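Local coordinates for protein aldehyde dehydrogenase (Staphylococcus aureus, PDB 6K10) that oxidises 4,4'-diaponeurosporen-4-al to 4,4'-diaponeurosporenoic acid in the biosynthesis of the carotenoid staphyloxanthin, as an NAD-dependent enzyme of the aldehyde dehydrogenase family, at residues E148-V153 with R291-K296; Q355-A360 with Q384-E389; K273-F278 with P327-H332; G113-I118 with I133-A138. The protein carries 1 engineered substitution. All blocks are in the same frame, centred on the assembly; numbering follows the deposited sequence.

Contact 1 (E148-V153 with R291-K296)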
loop_
_atom_site.group_PDB
_atom_site.type_symbol
_atom_site.label_atom_id
_atom_site.label_comp_id
_atom_site.label_asym_id
_atom_site.label_seq_id
_atom_site.Cartn_x
_atom_site.Cartn_y
_atom_site.Cartn_z
ATOM N N GLU A 148 22.577 9.500 11.894
ATOM C CA GLU A 148 23.658 10.045 12.698
ATOM C C GLU A 148 25.009 9.964 12.001
ATOM O O GLU A 148 25.996 10.482 12.536
ATOM C CB GLU A 148 23.726 9.333 14.055
ATOM C CG GLU A 148 24.196 7.891 13.998
ATOM C CD GLU A 148 24.586 7.363 15.367
ATOM O OE1 GLU A 148 25.068 6.215 15.451
ATOM O OE2 GLU A 148 24.409 8.100 16.361
ATOM N N LEU A 149 25.080 9.331 10.824
ATOM C CA LEU A 149 26.303 9.369 10.030
ATOM C C LEU A 149 26.558 10.749 9.444
ATOM O O LEU A 149 27.706 11.070 9.118
ATOM C CB LEU A 149 26.248 8.335 8.904
ATOM C CG LEU A 149 26.148 6.864 9.315
ATOM C CD1 LEU A 149 26.373 5.959 8.112
ATOM C CD2 LEU A 149 27.134 6.544 10.426
ATOM N N THR A 150 25.516 11.558 9.291
ATOM C CA THR A 150 25.651 12.963 8.943
ATOM C C THR A 150 25.198 13.783 10.147
ATOM O O THR A 150 24.076 14.306 10.165
ATOM C CB THR A 150 24.835 13.297 7.692
ATOM O OG1 THR A 150 23.494 12.821 7.851
ATOM C CG2 THR A 150 25.452 12.628 6.472
ATOM N N PRO A 151 26.047 13.911 11.173
ATOM C CA PRO A 151 25.568 14.458 12.453
ATOM C C PRO A 151 25.301 15.951 12.428
ATOM O O PRO A 151 24.449 16.425 13.189
ATOM C CB PRO A 151 26.704 14.105 13.423
ATOM C CG PRO A 151 27.922 14.076 12.560
ATOM C CD PRO A 151 27.479 13.570 11.210
ATOM N N ASN A 152 26.013 16.718 11.601
ATOM C CA ASN A 152 25.726 18.145 11.518
ATOM C C ASN A 152 24.378 18.391 10.855
ATOM O O ASN A 152 23.619 19.268 11.283
ATOM C CB ASN A 152 26.843 18.865 10.766
ATOM C CG ASN A 152 28.138 18.896 11.549
ATOM O OD1 ASN A 152 28.243 19.583 12.564
ATOM N ND2 ASN A 152 29.128 18.142 11.086
ATOM N N VAL A 153 24.058 17.613 9.818
ATOM C CA VAL A 153 22.753 17.731 9.173
ATOM C C VAL A 153 21.645 17.351 10.147
ATOM O O VAL A 153 20.617 18.033 10.241
ATOM C CB VAL A 153 22.703 16.869 7.900
ATOM C CG1 VAL A 153 21.355 17.027 7.214
ATOM C CG2 VAL A 153 23.837 17.245 6.958
ATOM N N ARG A 291 31.998 13.902 -1.582
ATOM C CA ARG A 291 32.886 13.055 -0.799
ATOM C C ARG A 291 32.083 11.959 -0.108
ATOM O O ARG A 291 30.858 12.036 0.010
ATOM C CB ARG A 291 33.655 13.872 0.250
ATOM C CG ARG A 291 34.538 14.967 -0.331
ATOM C CD ARG A 291 35.703 14.370 -1.096
ATOM N NE ARG A 291 36.646 15.382 -1.570
ATOM C CZ ARG A 291 36.553 16.000 -2.743
ATOM N NH1 ARG A 291 35.556 15.713 -3.571
ATOM N NH2 ARG A 291 37.461 16.902 -3.091
ATOM N N ILE A 292 32.796 10.940 0.365
ATOM C CA ILE A 292 32.164 9.801 1.024
ATOM C C ILE A 292 31.768 10.190 2.445
ATOM O O ILE A 292 32.459 10.968 3.112
ATOM C CB ILE A 292 33.107 8.581 0.998
ATOM C CG1 ILE A 292 33.603 8.328 -0.429
ATOM C CG2 ILE A 292 32.404 7.340 1.523
ATOM C CD1 ILE A 292 32.485 8.165 -1.451
ATOM N N VAL A 293 30.647 9.632 2.919
ATOM C CA VAL A 293 30.008 10.133 4.138
ATOM C C VAL A 293 30.925 9.991 5.349
ATOM O O VAL A 293 31.051 10.920 6.155
ATOM C CB VAL A 293 28.657 9.429 4.368
ATOM C CG1 VAL A 293 28.826 7.912 4.445
ATOM C CG2 VAL A 293 27.987 9.962 5.631
ATOM N N ASN A 294 31.568 8.834 5.510
ATOM C CA ASN A 294 32.387 8.588 6.689
ATOM C C ASN A 294 33.500 7.607 6.340
ATOM O O ASN A 294 33.586 7.102 5.218
ATOM C CB ASN A 294 31.528 8.100 7.868
ATOM C CG ASN A 294 30.940 6.711 7.651
ATOM O OD1 ASN A 294 31.105 6.097 6.596
ATOM N ND2 ASN A 294 30.241 6.210 8.664
ATOM N N LEU A 295 34.357 7.336 7.328
ATOM C CA LEU A 295 35.524 6.491 7.094
ATOM C C LEU A 295 35.141 5.037 6.854
ATOM O O LEU A 295 35.837 4.335 6.111
ATOM C CB LEU A 295 36.490 6.599 8.272
ATOM C CG LEU A 295 37.339 7.869 8.250
ATOM C CD1 LEU A 295 38.145 7.999 9.529
ATOM C CD2 LEU A 295 38.252 7.874 7.027
ATOM N N LYS A 296 34.056 4.564 7.472
ATOM C CA LYS A 296 33.635 3.183 7.254
ATOM C C LYS A 296 33.247 2.955 5.798
ATOM O O LYS A 296 33.703 1.996 5.166
ATOM C CB LYS A 296 32.474 2.829 8.184
ATOM C CG LYS A 296 31.863 1.462 7.900
ATOM C CD LYS A 296 32.912 0.363 7.992
ATOM C CE LYS A 296 32.291 -1.014 7.846
ATOM N NZ LYS A 296 33.329 -2.084 7.842
#
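With chi1 at -62°, Leu149 swings CG away from its carbonyl carbon, and its forked end comes to lie against the side-chain amide of Asn294. A chi1 of 57° places CG1 of Val293 between the backbone N and the carbonyl carbon, which leaves CG2 anti to the N and lays that methyl against both Leu149 and Thr150. CG2 of Val293 lies 3.7 Å from Leu149 O and 4.0 Å from Leu149 CB. Thr150 CG2 meets Val293 CG2 at 3.8 Å, the side chains roughly at right angles; threonine thus adds its methyl to valine's apolar patch. Both segments are loops that run into helices: one leads from strand 141-145 of the Rossmann-like nucleotide-binding domain into helix 151-164, the other into helix 295-307 of the catalytic domain. Here, then, the two domains meet. Asn294 suits the N-cap of helix 295-307, because its OD1 accepts from the N of His297; its ND2 makes only van der Waals contact, 3.6 Å from Leu149 CD2, the forked leucine laying both methyls along the amide. Phe121 packs on Leu149 and Val293, while Gln249 pairs with the backbone of Arg291 and Val293.

Contact 2 (Q355-A360 with Q384-E389)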
loop_
_atom_site.group_PDB
_atom_site.type_symbol
_atom_site.label_atom_id
_atom_site.label_comp_id
_atom_site.label_asym_id
_atom_site.label_seq_id
_atom_site.Cartn_x
_atom_site.Cartn_y
_atom_site.Cartn_z
ATOM N N GLN A 355 26.305 -10.008 -25.438
ATOM C CA GLN A 355 26.240 -10.190 -26.883
ATOM C C GLN A 355 24.841 -10.002 -27.450
ATOM O O GLN A 355 24.700 -9.576 -28.599
ATOM C CB GLN A 355 26.765 -11.578 -27.278
ATOM C CG GLN A 355 28.269 -11.714 -27.173
ATOM C CD GLN A 355 28.806 -12.890 -27.970
ATOM N N SER A 356 23.803 -10.321 -26.678
ATOM C CA SER A 356 22.428 -10.140 -27.119
ATOM C C SER A 356 21.587 -9.649 -25.952
ATOM O O SER A 356 21.888 -9.925 -24.789
ATOM C CB SER A 356 21.830 -11.434 -27.703
ATOM O OG SER A 356 21.600 -12.425 -26.713
ATOM N N LEU A 357 20.517 -8.917 -26.284
ATOM C CA LEU A 357 19.656 -8.345 -25.251
ATOM C C LEU A 357 19.076 -9.415 -24.337
ATOM O O LEU A 357 18.822 -9.157 -23.151
ATOM C CB LEU A 357 18.526 -7.537 -25.886
ATOM C CG LEU A 357 17.719 -6.702 -24.884
ATOM C CD1 LEU A 357 18.578 -5.570 -24.348
ATOM C CD2 LEU A 357 16.424 -6.166 -25.491
ATOM N N ASP A 358 18.843 -10.618 -24.871
ATOM C CA ASP A 358 18.326 -11.704 -24.045
ATOM C C ASP A 358 19.287 -12.039 -22.911
ATOM O O ASP A 358 18.853 -12.367 -21.798
ATOM C CB ASP A 358 18.044 -12.937 -24.908
ATOM C CG ASP A 358 17.105 -12.633 -26.068
ATOM O OD1 ASP A 358 15.877 -12.531 -25.851
ATOM O OD2 ASP A 358 17.599 -12.497 -27.208
ATOM N N GLU A 359 20.597 -11.959 -23.173
ATOM C CA GLU A 359 21.574 -12.210 -22.119
ATOM C C GLU A 359 21.549 -11.107 -21.068
ATOM O O GLU A 359 21.588 -11.389 -19.862
ATOM C CB GLU A 359 22.971 -12.351 -22.725
ATOM N N ALA A 360 21.465 -9.848 -21.500
ATOM C CA ALA A 360 21.368 -8.750 -20.543
ATOM C C ALA A 360 20.121 -8.883 -19.670
ATOM O O ALA A 360 20.183 -8.716 -18.447
ATOM C CB ALA A 360 21.372 -7.413 -21.284
ATOM N N GLN A 384 10.679 -1.405 -25.678
ATOM C CA GLN A 384 9.458 -2.090 -25.277
ATOM C C GLN A 384 9.769 -3.396 -24.560
ATOM O O GLN A 384 9.139 -3.719 -23.545
ATOM C CB GLN A 384 8.581 -2.340 -26.502
ATOM C CG GLN A 384 7.234 -2.957 -26.183
ATOM N N ARG A 385 10.743 -4.157 -25.065
ATOM C CA ARG A 385 11.111 -5.420 -24.430
ATOM C C ARG A 385 11.547 -5.208 -22.987
ATOM O O ARG A 385 11.125 -5.937 -22.083
ATOM C CB ARG A 385 12.227 -6.105 -25.221
ATOM C CG ARG A 385 11.757 -6.991 -26.357
ATOM C CD ARG A 385 12.829 -8.014 -26.703
ATOM N NE ARG A 385 12.902 -9.069 -25.694
ATOM C CZ ARG A 385 13.857 -9.991 -25.639
ATOM N NH1 ARG A 385 14.834 -9.994 -26.535
ATOM N NH2 ARG A 385 13.835 -10.911 -24.682
ATOM N N VAL A 386 12.397 -4.208 -22.751
ATOM C CA VAL A 386 12.960 -4.009 -21.418
ATOM C C VAL A 386 11.877 -3.586 -20.434
ATOM O O VAL A 386 11.806 -4.093 -19.308
ATOM C CB VAL A 386 14.106 -2.986 -21.474
ATOM C CG1 VAL A 386 14.476 -2.543 -20.078
ATOM C CG2 VAL A 386 15.311 -3.590 -22.176
ATOM N N ILE A 387 11.019 -2.647 -20.840
ATOM C CA ILE A 387 9.968 -2.164 -19.947
ATOM C C ILE A 387 8.964 -3.270 -19.651
ATOM O O ILE A 387 8.447 -3.378 -18.530
ATOM C CB ILE A 387 9.283 -0.924 -20.549
ATOM C CG1 ILE A 387 10.304 0.198 -20.772
ATOM C CG2 ILE A 387 8.135 -0.459 -19.662
ATOM C CD1 ILE A 387 9.774 1.362 -21.580
ATOM N N ASN A 388 8.687 -4.122 -20.639
ATOM C CA ASN A 388 7.668 -5.151 -20.455
ATOM C C ASN A 388 8.205 -6.371 -19.717
ATOM O O ASN A 388 7.479 -6.987 -18.931
ATOM C CB ASN A 388 7.091 -5.573 -21.806
ATOM C CG ASN A 388 6.305 -4.467 -22.480
ATOM O OD1 ASN A 388 5.925 -3.483 -21.845
ATOM N ND2 ASN A 388 6.032 -4.638 -23.766
ATOM N N GLU A 389 9.466 -6.741 -19.949
ATOM C CA GLU A 389 9.968 -8.020 -19.461
ATOM C C GLU A 389 10.721 -7.934 -18.140
ATOM O O GLU A 389 10.838 -8.953 -17.451
ATOM C CB GLU A 389 10.876 -8.669 -20.512
ATOM C CG GLU A 389 10.150 -9.038 -21.793
ATOM C CD GLU A 389 11.077 -9.607 -22.847
ATOM O OE1 GLU A 389 12.031 -10.324 -22.478
ATOM O OE2 GLU A 389 10.854 -9.331 -24.043
#
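The first turn of helix 357-365 faces the last turns of helix 380-389, with Leu357 CA and Val386 CA 8.9 Å apart, which leaves room for side chains between the two backbones. On the inner side Leu357 reaches across with CD2, which lies 4.2 Å from Arg385 CB and 4.3 Å from Val386 CG2; a branched leucine can thus touch both the aliphatic root of the arginine and Val386, which also packs on Leu373 and Leu375 of strand 372-376. Beyond this apolar patch the arginine chain bends at chi3 (74°) and presents its guanidinium between two acids. Arg385 NH1 and NH2 converge on a single oxygen, Asp358 OD1, at 2.8 and 2.9 Å, reaching it from one face of the carboxylate; both bonds are bent, with N-H...O angles near 140°. Glu389, one helical turn after Arg385, takes a side-on, two-point grip, Arg385 NE giving to Glu389 OE2 at 2.6 Å and NH2 giving to OE1 at 2.9 Å. These bonds are straighter, 169° for the first. NH2 therefore serves both acids. One positive charge lies between two negative ones whose oxygens, Asp358 OD1 and Glu389 OE1, stay 5.6 Å apart; the guanidinium probably offsets their mutual repulsion. The bonds to Glu389 steady it on its own helix, and those to Asp358 tie that helix to helix 357-365.

Contact 3 (K273-F278 with P327-H332)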
loop_
_atom_site.group_PDB
_atom_site.type_symbol
_atom_site.label_atom_id
_atom_site.label_comp_id
_atom_site.label_asym_id
_atom_site.label_seq_id
_atom_site.Cartn_x
_atom_site.Cartn_y
_atom_site.Cartn_z
ATOM N N LYS A 273 35.950 10.877 -21.372
ATOM C CA LYS A 273 35.921 12.240 -21.890
ATOM C C LYS A 273 34.919 13.100 -21.131
ATOM O O LYS A 273 35.205 14.257 -20.800
ATOM C CB LYS A 273 35.583 12.220 -23.380
ATOM C CG LYS A 273 35.340 13.591 -23.974
ATOM C CD LYS A 273 34.931 13.482 -25.429
ATOM C CE LYS A 273 36.021 13.983 -26.354
ATOM N NZ LYS A 273 35.550 14.044 -27.765
ATOM N N THR A 274 33.735 12.553 -20.855
ATOM C CA THR A 274 32.703 13.302 -20.143
ATOM C C THR A 274 33.162 13.664 -18.735
ATOM O O THR A 274 32.941 14.787 -18.264
ATOM C CB THR A 274 31.414 12.482 -20.094
ATOM O OG1 THR A 274 30.839 12.410 -21.404
ATOM C CG2 THR A 274 30.411 13.104 -19.132
ATOM N N LEU A 275 33.804 12.718 -18.048
ATOM C CA LEU A 275 34.292 12.984 -16.699
ATOM C C LEU A 275 35.311 14.118 -16.691
ATOM O O LEU A 275 35.319 14.948 -15.775
ATOM C CB LEU A 275 34.886 11.710 -16.103
ATOM C CG LEU A 275 33.850 10.635 -15.774
ATOM C CD1 LEU A 275 34.510 9.302 -15.456
ATOM C CD2 LEU A 275 32.976 11.098 -14.619
ATOM N N ARG A 276 36.171 14.178 -17.711
ATOM C CA ARG A 276 37.104 15.295 -17.819
ATOM C C ARG A 276 36.368 16.601 -18.103
ATOM O O ARG A 276 36.738 17.657 -17.574
ATOM C CB ARG A 276 38.142 15.012 -18.905
ATOM C CG ARG A 276 39.085 13.866 -18.572
ATOM C CD ARG A 276 39.708 14.047 -17.198
ATOM N NE ARG A 276 40.531 12.901 -16.818
ATOM C CZ ARG A 276 40.983 12.683 -15.588
ATOM N NH1 ARG A 276 41.725 11.614 -15.333
ATOM N NH2 ARG A 276 40.688 13.529 -14.612
ATOM N N GLU A 277 35.325 16.550 -18.936
ATOM C CA GLU A 277 34.510 17.736 -19.178
ATOM C C GLU A 277 33.809 18.191 -17.905
ATOM O O GLU A 277 33.717 19.394 -17.630
ATOM C CB GLU A 277 33.482 17.449 -20.274
ATOM C CG GLU A 277 34.073 17.289 -21.661
ATOM C CD GLU A 277 33.079 16.708 -22.650
ATOM O OE1 GLU A 277 32.044 16.166 -22.207
ATOM O OE2 GLU A 277 33.332 16.796 -23.868
ATOM N N PHE A 278 33.304 17.236 -17.120
ATOM C CA PHE A 278 32.599 17.561 -15.883
ATOM C C PHE A 278 33.543 18.159 -14.851
ATOM O O PHE A 278 33.272 19.225 -14.284
ATOM C CB PHE A 278 31.956 16.304 -15.292
ATOM C CG PHE A 278 30.656 15.909 -15.928
ATOM C CD1 PHE A 278 30.268 16.420 -17.153
ATOM C CD2 PHE A 278 29.824 15.000 -15.291
ATOM C CE1 PHE A 278 29.068 16.038 -17.727
ATOM C CE2 PHE A 278 28.627 14.614 -15.860
ATOM C CZ PHE A 278 28.248 15.132 -17.079
ATOM N N PRO A 327 36.149 9.414 -9.406
ATOM C CA PRO A 327 35.313 8.645 -10.333
ATOM C C PRO A 327 36.132 7.566 -11.023
ATOM O O PRO A 327 37.182 7.837 -11.608
ATOM C CB PRO A 327 34.821 9.706 -11.319
ATOM C CG PRO A 327 34.744 10.938 -10.499
ATOM C CD PRO A 327 35.918 10.864 -9.543
ATOM N N THR A 328 35.648 6.330 -10.944
ATOM C CA THR A 328 36.416 5.169 -11.368
ATOM C C THR A 328 35.577 4.290 -12.279
ATOM O O THR A 328 34.434 3.960 -11.948
ATOM C CB THR A 328 36.893 4.362 -10.157
ATOM O OG1 THR A 328 37.649 5.212 -9.284
ATOM C CG2 THR A 328 37.759 3.195 -10.600
ATOM N N LEU A 329 36.149 3.911 -13.419
ATOM C CA LEU A 329 35.532 2.975 -14.348
ATOM C C LEU A 329 36.290 1.655 -14.312
ATOM O O LEU A 329 37.522 1.642 -14.233
ATOM C CB LEU A 329 35.533 3.531 -15.776
ATOM C CG LEU A 329 34.943 4.926 -15.999
ATOM C CD1 LEU A 329 35.001 5.298 -17.475
ATOM C CD2 LEU A 329 33.519 5.006 -15.480
ATOM N N LEU A 330 35.553 0.548 -14.376
ATOM C CA LEU A 330 36.135 -0.788 -14.392
ATOM C C LEU A 330 35.711 -1.523 -15.654
ATOM O O LEU A 330 34.550 -1.445 -16.067
ATOM C CB LEU A 330 35.709 -1.601 -13.171
ATOM C CG LEU A 330 35.901 -1.005 -11.781
ATOM C CD1 LEU A 330 35.265 -1.923 -10.752
ATOM C CD2 LEU A 330 37.375 -0.788 -11.481
ATOM N N ASP A 331 36.650 -2.250 -16.252
ATOM C CA ASP A 331 36.403 -3.034 -17.451
ATOM C C ASP A 331 36.647 -4.509 -17.155
ATOM O O ASP A 331 37.290 -4.865 -16.164
ATOM C CB ASP A 331 37.298 -2.562 -18.605
ATOM C CG ASP A 331 36.821 -3.047 -19.956
ATOM O OD1 ASP A 331 35.719 -3.630 -20.032
ATOM O OD2 ASP A 331 37.555 -2.839 -20.944
ATOM N N HIS A 332 36.109 -5.369 -18.025
ATOM C CA HIS A 332 36.276 -6.822 -17.920
ATOM C C HIS A 332 35.732 -7.367 -16.600
ATOM O O HIS A 332 36.256 -8.339 -16.051
ATOM C CB HIS A 332 37.743 -7.229 -18.098
ATOM C CG HIS A 332 38.367 -6.715 -19.359
ATOM N ND1 HIS A 332 39.423 -5.830 -19.359
ATOM C CD2 HIS A 332 38.083 -6.962 -20.660
ATOM C CE1 HIS A 332 39.764 -5.554 -20.606
ATOM N NE2 HIS A 332 38.965 -6.228 -21.415
#
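In the α/β catalytic domain, helix 264-279 lies against the mixed sheet where strand 324-330 runs, and Leu275 is the residue by which this part of the helix meets Pro327 and Leu329. The nearest backbone points, Leu275 CA and Pro327 CA, are 7.8 Å apart. Leu275 holds CG opposite its carbonyl carbon (chi1 -70°), which carries the isobutyl fork off the helix toward the strand. Both prongs rest on the proline: Leu275 CD2 is 4.0 Å and Leu275 CD1 is 4.2 Å from Pro327 CB. Leu275 CD1 also reaches Leu329 CD2, 4.4 Å away. Pro327 and Leu329 lie two residues apart, so both turn their CB bonds to the helix, whereas Thr328 between them points to the other face and gives its hydroxyl to polar company, Gly316 N and Glu326 O. Proline suits its position because its rigid ring offers a compact hydrocarbon surface; leucine suits the helix because one side chain can branch to two partners. Phe244 of helix 232-244 packs on both Leu275 and Pro327, and Phe314 of strand 312-314 also touches the leucine. Nothing in the contact between the two segments is polar. All three touching residues are buried, so their grip comes from dispersion and the exclusion of water, which favours close packing of helix and sheet and, unlike hydrogen bonding, does not demand an exact angle between partners.

Contact 4 (G113-I118 with I133-A138)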
loop_
_atom_site.group_PDB
_atom_site.type_symbol
_atom_site.label_atom_id
_atom_site.label_comp_id
_atom_site.label_asym_id
_atom_site.label_seq_id
_atom_site.Cartn_x
_atom_site.Cartn_y
_atom_site.Cartn_z
ATOM N N GLY A 113 -2.577 8.920 11.993
ATOM C CA GLY A 113 -2.357 9.298 13.375
ATOM C C GLY A 113 -0.949 9.799 13.625
ATOM O O GLY A 113 -0.586 10.895 13.190
ATOM N N THR A 114 -0.148 8.996 14.320
ATOM C CA THR A 114 1.230 9.332 14.656
ATOM C C THR A 114 2.154 8.420 13.858
ATOM O O THR A 114 2.066 7.193 13.972
ATOM C CB THR A 114 1.470 9.178 16.158
ATOM O OG1 THR A 114 0.616 10.082 16.871
ATOM C CG2 THR A 114 2.922 9.473 16.504
ATOM N N VAL A 115 3.035 9.017 13.054
ATOM C CA VAL A 115 3.831 8.265 12.094
ATOM C C VAL A 115 5.314 8.425 12.407
ATOM O O VAL A 115 5.743 9.365 13.083
ATOM C CB VAL A 115 3.537 8.690 10.639
ATOM C CG1 VAL A 115 2.041 8.648 10.366
ATOM C CG2 VAL A 115 4.099 10.079 10.357
ATOM N N LEU A 116 6.100 7.481 11.894
ATOM C CA LEU A 116 7.543 7.444 12.072
ATOM C C LEU A 116 8.218 7.585 10.716
ATOM O O LEU A 116 7.831 6.915 9.753
ATOM C CB LEU A 116 7.979 6.136 12.740
ATOM C CG LEU A 116 9.483 5.898 12.889
ATOM C CD1 LEU A 116 10.146 7.015 13.689
ATOM C CD2 LEU A 116 9.752 4.541 13.522
ATOM N N ILE A 117 9.226 8.452 10.644
ATOM C CA ILE A 117 9.992 8.681 9.424
ATOM C C ILE A 117 11.461 8.442 9.738
ATOM O O ILE A 117 12.034 9.118 10.603
ATOM C CB ILE A 117 9.772 10.096 8.867
ATOM C CG1 ILE A 117 8.313 10.277 8.443
ATOM C CG2 ILE A 117 10.707 10.361 7.698
ATOM C CD1 ILE A 117 7.960 11.692 8.056
ATOM N N ILE A 118 12.067 7.483 9.041
ATOM C CA ILE A 118 13.477 7.141 9.202
ATOM C C ILE A 118 14.207 7.534 7.927
ATOM O O ILE A 118 13.800 7.141 6.828
ATOM C CB ILE A 118 13.667 5.642 9.496
ATOM C CG1 ILE A 118 12.909 5.234 10.759
ATOM C CG2 ILE A 118 15.146 5.300 9.620
ATOM C CD1 ILE A 118 12.737 3.730 10.899
ATOM N N ILE A 133 6.457 16.317 4.493
ATOM C CA ILE A 133 5.439 17.108 3.805
ATOM C C ILE A 133 4.169 16.289 3.630
ATOM O O ILE A 133 3.061 16.754 3.918
ATOM C CB ILE A 133 5.969 17.609 2.450
ATOM C CG1 ILE A 133 7.132 18.578 2.646
ATOM C CG2 ILE A 133 4.857 18.281 1.673
ATOM C CD1 ILE A 133 7.967 18.766 1.399
ATOM N N GLY A 134 4.317 15.048 3.161
ATOM C CA GLY A 134 3.157 14.185 3.015
ATOM C C GLY A 134 2.467 13.919 4.338
ATOM O O GLY A 134 1.240 13.984 4.438
ATOM N N ALA A 135 3.252 13.624 5.378
ATOM C CA ALA A 135 2.675 13.366 6.693
ATOM C C ALA A 135 1.937 14.591 7.219
ATOM O O ALA A 135 0.829 14.477 7.755
ATOM C CB ALA A 135 3.770 12.937 7.670
ATOM N N ILE A 136 2.540 15.773 7.074
ATOM C CA ILE A 136 1.887 17.007 7.511
ATOM C C ILE A 136 0.598 17.225 6.734
ATOM O O ILE A 136 -0.474 17.431 7.316
ATOM C CB ILE A 136 2.836 18.208 7.351
ATOM C CG1 ILE A 136 3.957 18.162 8.389
ATOM C CG2 ILE A 136 2.058 19.514 7.459
ATOM C CD1 ILE A 136 5.018 19.223 8.172
ATOM N N ALA A 137 0.688 17.189 5.401
ATOM C CA ALA A 137 -0.468 17.483 4.561
ATOM C C ALA A 137 -1.597 16.487 4.781
ATOM O O ALA A 137 -2.772 16.843 4.646
ATOM C CB ALA A 137 -0.056 17.499 3.088
ATOM N N ALA A 138 -1.266 15.243 5.119
ATOM C CA ALA A 138 -2.287 14.237 5.374
ATOM C C ALA A 138 -2.901 14.350 6.764
ATOM O O ALA A 138 -3.880 13.652 7.046
ATOM C CB ALA A 138 -1.705 12.836 5.175
#
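Apolar packing makes the direct contact: the CB of Ala135 faces two branched strand residues, Val115 and Ile117. Val115 CG2 comes within 3.9 Å of Ala135 CB, methyl to methyl, and Ile117 CD1 lies 4.4 Å from the same Ala135 CB. The isoleucine's extended chain (chi2 172°) holds CD1 out toward the helix. Alanine is apt on the helix because a lone methyl lets the axis come near: Val115 CA and Ala135 CA are 7.5 Å apart. Valine and isoleucine, branched at CB, are equally at home in a strand, where they cover the sheet with a dense hydrocarbon layer. Strand 104-118, helix 126-138 and strand 141-145 form a beta-alpha-beta unit of the Rossmann-like nucleotide-binding domain, in which the helix packs on one face of the sheet, running roughly antiparallel to the two parallel strands. Polar bonds bind the parts through a third residue: Asn140, in the turn after the helix, accepts from Gly113 N with OD1 and gives to Ala135 O with ND2, while Thr114 OG1 pairs with Thr141 OG1. Backbone bonds then join Val115 to Thr141 and Ile143 of the next strand. Gly113, at phi 136° and psi -108°, takes a conformation in which a side chain would press on the preceding carbonyl oxygen. The Ile117 side chain lies about 10 Å from that of Glu217, a predicted active-site residue.

Overall arrangement
Contacts 3 and 4 are buried, and each sets a helix on a sheet, the direct contact in each being hydrocarbon alone: contact 4 in the nucleotide-binding domain, contact 3 in the catalytic domain, with centres about 40 Å apart on opposite sides of the chain's centre. Contact 1 is partly buried and joins those domains, loop to loop; its centre is about 25 Å from the centres of contacts 3 and 4, and its helix 295-307 follows helix 264-279 of contact 3. Contact 2, nearer the surface, joins two helices of the catalytic domain and alone adds a salt-bridge network to its apolar patch. Contacts 2 and 3 both touch the second subunit; contacts 1 and 4 do not.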